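Putative alkaline phosphatase (Pseudomonas fluorescens, PDB 4F1V) binds phosphate with high affinity in the periplasm, probably as the solute-binding component of the PstSACB ABC importer. Local coordinates at residues Phe152-Asn157 and Gln281-Ser286. Residues are numbered along the deposited sequence; the frame is centred on the assembly and turned at random.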
ATOM      1  N   PHE A 152       0.277  -2.192  -7.748  1.00  3.23           N
ATOM      2  CA  PHE A 152       0.106  -1.890  -9.192  1.00  3.06           C
ATOM      3  C   PHE A 152       0.366  -3.124 -10.078  1.00  3.49           C
ATOM      4  O   PHE A 152      -0.390  -3.387 -11.003  1.00  3.60           O
ATOM      5  CB  PHE A 152       1.022  -0.721  -9.553  1.00  3.28           C
ATOM      6  CG  PHE A 152       0.876  -0.238 -10.994  1.00  3.86           C
ATOM      7  CD1 PHE A 152      -0.336   0.138 -11.527  1.00  4.60           C
ATOM      8  CD2 PHE A 152       1.996  -0.142 -11.798  1.00  4.62           C
ATOM      9  CE1 PHE A 152      -0.486   0.614 -12.807  1.00  5.45           C
ATOM     10  CE2 PHE A 152       1.881   0.340 -13.109  1.00  5.61           C
ATOM     11  CZ  PHE A 152       0.678   0.721 -13.608  1.00  6.07           C
ATOM     12  N   THR A 153       1.448  -3.826  -9.779  1.00  3.50           N
ATOM     13  CA  THR A 153       1.771  -5.012 -10.582  1.00  3.26           C
ATOM     14  C   THR A 153       0.795  -6.141 -10.345  1.00  3.63           C
ATOM     15  O   THR A 153       0.591  -6.957 -11.252  1.00  4.05           O
ATOM     16  CB  THR A 153       3.228  -5.459 -10.412  1.00  4.09           C
ATOM     17  OG1 THR A 153       3.485  -5.890  -9.046  1.00  4.08           O
ATOM     18  CG2 THR A 153       4.203  -4.416 -10.863  1.00  4.29           C
ATOM     19  N   ARG A 154       0.103  -6.209  -9.200  0.80  3.58           N
ATOM     20  CA  ARG A 154      -1.031  -7.150  -9.083  0.80  3.91           C
ATOM     21  C   ARG A 154      -2.052  -6.887 -10.172  0.80  3.95           C
ATOM     22  O   ARG A 154      -2.630  -7.818 -10.774  0.80  4.05           O
ATOM     23  CB  ARG A 154      -1.666  -7.074  -7.688  0.80  3.72           C
ATOM     24  CG  ARG A 154      -0.774  -7.719  -6.603  0.80  2.91           C
ATOM     25  CD  ARG A 154      -1.499  -7.749  -5.240  0.80  4.15           C
ATOM     26  NE  ARG A 154      -0.679  -8.176  -4.149  0.80  3.73           N
ATOM     27  CZ  ARG A 154      -0.169  -9.402  -3.977  0.80  3.83           C
ATOM     28  NH1 ARG A 154      -0.562 -10.393  -4.743  0.80  4.84           N
ATOM     29  NH2 ARG A 154       0.661  -9.603  -2.935  0.80  5.11           N
ATOM     30  N   PHE A 155      -2.357  -5.595 -10.419  1.00  3.95           N
ATOM     31  CA  PHE A 155      -3.393  -5.227 -11.403  1.00  3.84           C
ATOM     32  C   PHE A 155      -2.898  -5.587 -12.817  1.00  3.88           C
ATOM     33  O   PHE A 155      -3.598  -6.213 -13.626  1.00  4.61           O
ATOM     34  CB  PHE A 155      -3.738  -3.743 -11.284  1.00  3.87           C
ATOM     35  CG  PHE A 155      -4.819  -3.336 -12.244  1.00  4.34           C
ATOM     36  CD1 PHE A 155      -6.143  -3.626 -11.939  1.00  4.69           C
ATOM     37  CD2 PHE A 155      -4.590  -2.670 -13.434  1.00  5.10           C
ATOM     38  CE1 PHE A 155      -7.187  -3.264 -12.774  1.00  5.18           C
ATOM     39  CE2 PHE A 155      -5.621  -2.310 -14.302  1.00  5.74           C
ATOM     40  CZ  PHE A 155      -6.912  -2.606 -13.961  1.00  5.71           C
ATOM     41  N   LEU A 156      -1.649  -5.201 -13.151  1.00  3.83           N
ATOM     42  CA  LEU A 156      -1.105  -5.503 -14.468  1.00  3.94           C
ATOM     43  C   LEU A 156      -1.053  -7.029 -14.692  1.00  4.14           C
ATOM     44  O   LEU A 156      -1.365  -7.526 -15.783  1.00  4.66           O
ATOM     45  CB  LEU A 156       0.281  -4.891 -14.628  1.00  4.41           C
ATOM     46  CG  LEU A 156       0.378  -3.372 -14.471  1.00  5.17           C
ATOM     47  CD1 LEU A 156       1.840  -2.960 -14.625  1.00  6.89           C
ATOM     48  CD2 LEU A 156      -0.521  -2.617 -15.449  1.00  6.51           C
ATOM     49  N   ASN A 157      -0.657  -7.781 -13.652  1.00  4.24           N
ATOM     50  CA  ASN A 157      -0.580  -9.227 -13.743  1.00  4.32           C
ATOM     51  C   ASN A 157      -1.979  -9.817 -14.077  1.00  4.34           C
ATOM     52  O   ASN A 157      -2.093 -10.775 -14.832  1.00  5.50           O
ATOM     53  CB  ASN A 157      -0.007  -9.787 -12.434  1.00  4.10           C
ATOM     54  CG  ASN A 157      -0.121 -11.277 -12.336  1.00  4.97           C
ATOM     55  OD1 ASN A 157      -1.065 -11.807 -11.739  1.00  5.49           O
ATOM     56  ND2 ASN A 157       0.851 -11.997 -12.896  1.00  5.67           N
ATOM     57  N   GLN A 281      -9.378 -11.400  -4.407  0.70  4.94           N
ATOM     58  CA  GLN A 281     -10.577 -10.746  -4.852  0.70  5.30           C
ATOM     59  C   GLN A 281     -10.414 -10.321  -6.314  0.70  4.80           C
ATOM     60  O   GLN A 281      -9.356  -9.777  -6.671  0.70  3.95           O
ATOM     61  CB  GLN A 281     -10.943  -9.528  -3.990  0.70  6.36           C
ATOM     62  CG  GLN A 281     -11.310  -9.881  -2.580  0.70  7.82           C
ATOM     63  CD  GLN A 281     -12.373 -11.000  -2.487  0.70  7.16           C
ATOM     64  OE1 GLN A 281     -13.406 -10.855  -3.103  0.70  7.58           O
ATOM     65  NE2 GLN A 281     -12.095 -12.069  -1.768  0.70  8.18           N
ATOM     66  N   PRO A 282     -11.459 -10.456  -7.156  0.80  5.03           N
ATOM     67  CA  PRO A 282     -11.348  -9.912  -8.522  0.80  5.47           C
ATOM     68  C   PRO A 282     -11.397  -8.384  -8.443  0.80  5.26           C
ATOM     69  O   PRO A 282     -12.030  -7.790  -7.581  0.80  5.96           O
ATOM     70  CB  PRO A 282     -12.648 -10.408  -9.215  0.80  7.36           C
ATOM     71  CG  PRO A 282     -13.604 -10.608  -8.081  0.80  7.93           C
ATOM     72  CD  PRO A 282     -12.809 -11.040  -6.910  0.80  6.96           C
ATOM     73  N   TYR A 283     -10.704  -7.786  -9.420  1.00  4.83           N
ATOM     74  CA  TYR A 283     -10.807  -6.332  -9.533  1.00  5.50           C
ATOM     75  C   TYR A 283     -12.256  -5.955  -9.850  1.00  5.46           C
ATOM     76  O   TYR A 283     -12.970  -6.662 -10.591  1.00  7.48           O
ATOM     77  CB  TYR A 283      -9.807  -5.765 -10.527  1.00  5.60           C
ATOM     78  CG  TYR A 283      -8.401  -5.822  -9.974  1.00  5.18           C
ATOM     79  CD1 TYR A 283      -7.522  -6.821 -10.327  1.00  5.02           C
ATOM     80  CD2 TYR A 283      -7.963  -4.872  -9.047  1.00  4.38           C
ATOM     81  CE1 TYR A 283      -6.241  -6.909  -9.779  1.00  4.43           C
ATOM     82  CE2 TYR A 283      -6.713  -4.943  -8.485  1.00  4.20           C
ATOM     83  CZ  TYR A 283      -5.838  -5.947  -8.842  1.00  3.73           C
ATOM     84  OH  TYR A 283      -4.567  -6.103  -8.302  1.00  4.45           O
ATOM     85  N   PRO A 284     -12.718  -4.838  -9.326  1.00  5.88           N
ATOM     86  CA  PRO A 284     -14.140  -4.463  -9.476  1.00  6.63           C
ATOM     87  C   PRO A 284     -14.475  -4.065 -10.912  1.00  7.41           C
ATOM     88  O   PRO A 284     -13.632  -3.489 -11.608  1.00  8.06           O
ATOM     89  CB  PRO A 284     -14.295  -3.312  -8.518  1.00  6.41           C
ATOM     90  CG  PRO A 284     -12.897  -2.697  -8.399  1.00  5.80           C
ATOM     91  CD  PRO A 284     -12.007  -3.892  -8.434  1.00  5.82           C
ATOM     92  N   THR A 285     -15.688  -4.368 -11.343  1.00  9.57           N
ATOM     93  CA  THR A 285     -16.219  -4.080 -12.624  1.00 10.55           C
ATOM     94  C   THR A 285     -16.825  -2.678 -12.753  1.00 12.42           C
ATOM     95  O   THR A 285     -17.015  -2.227 -13.883  1.00 19.53           O
ATOM     96  CB  THR A 285     -17.274  -5.232 -13.037  1.00 10.57           C
ATOM     97  OG1 THR A 285     -18.331  -5.394 -12.057  1.00 19.36           O
ATOM     98  CG2 THR A 285     -16.503  -6.477 -13.116  1.00 12.95           C
ATOM     99  N   SER A 286     -17.163  -2.084 -11.624  0.50  9.16           N
ATOM    100  CA  SER A 286     -17.652  -0.746 -11.539  0.50  9.28           C
ATOM    101  C   SER A 286     -16.657   0.123 -10.803  0.50  7.56           C
ATOM    102  O   SER A 286     -15.785  -0.387 -10.113  0.50  7.07           O
ATOM    103  CB  SER A 286     -19.003  -0.789 -10.851  0.50 11.25           C
ATOM    104  OG  SER A 286     -18.885  -1.307  -9.518  0.50 21.53           O
TER
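Tyr283 lays its ring against helix 147-159, and Phe155 turns the rim of its own ring down onto it in a T-shaped (edge-to-face) pair. The two planes stand at 83° and the centroids lie 4.9 Å apart. Phe155 CD1 does the touching: it sits over the centre of the Tyr283 face, 3.6 Å from CD2 of that tyrosine, with CE1 following a little farther off. This pose depends on Phe155 carrying CG anti to its own backbone nitrogen (chi1 -178°), which swings the phenyl group off the helix beside the tyrosine, where Val111 and Leu114 of helix 111-119 also pack on it. The phenol end of Tyr283 reaches the helix backbone itself. Its CZ lies 3.6 Å from Phe155 CA, and OH rests 3.1 Å from Arg154 CB; OH is equally near Phe155 N, but the angle is too poor for a hydrogen bond. Arg154 thus contributes only the root of its side chain; beyond CB the chain runs extended to NE and away from the tyrosine, and NH2 forms a salt bridge with Glu150 OE2.

In this PstS-family venus flytrap protein, helix 147-159 follows strand 138-142; Ser146, just before the helix, and Gly147 and Thr148 in its first turn line the phosphate pocket. The 281-286 segment, leading into strand 291-299 of the five-stranded sheet, therefore packs on the flank of a helix whose beginning faces the ligand. Phe272 and Leu291 also meet Tyr283, while Ala158 and Lys159 extend its contact along the helix. With an alanine here instead of Tyr283, the edge of Phe155 would probably lose the aromatic face it rests on, and a gap would open between the helix and the 281-286 segment.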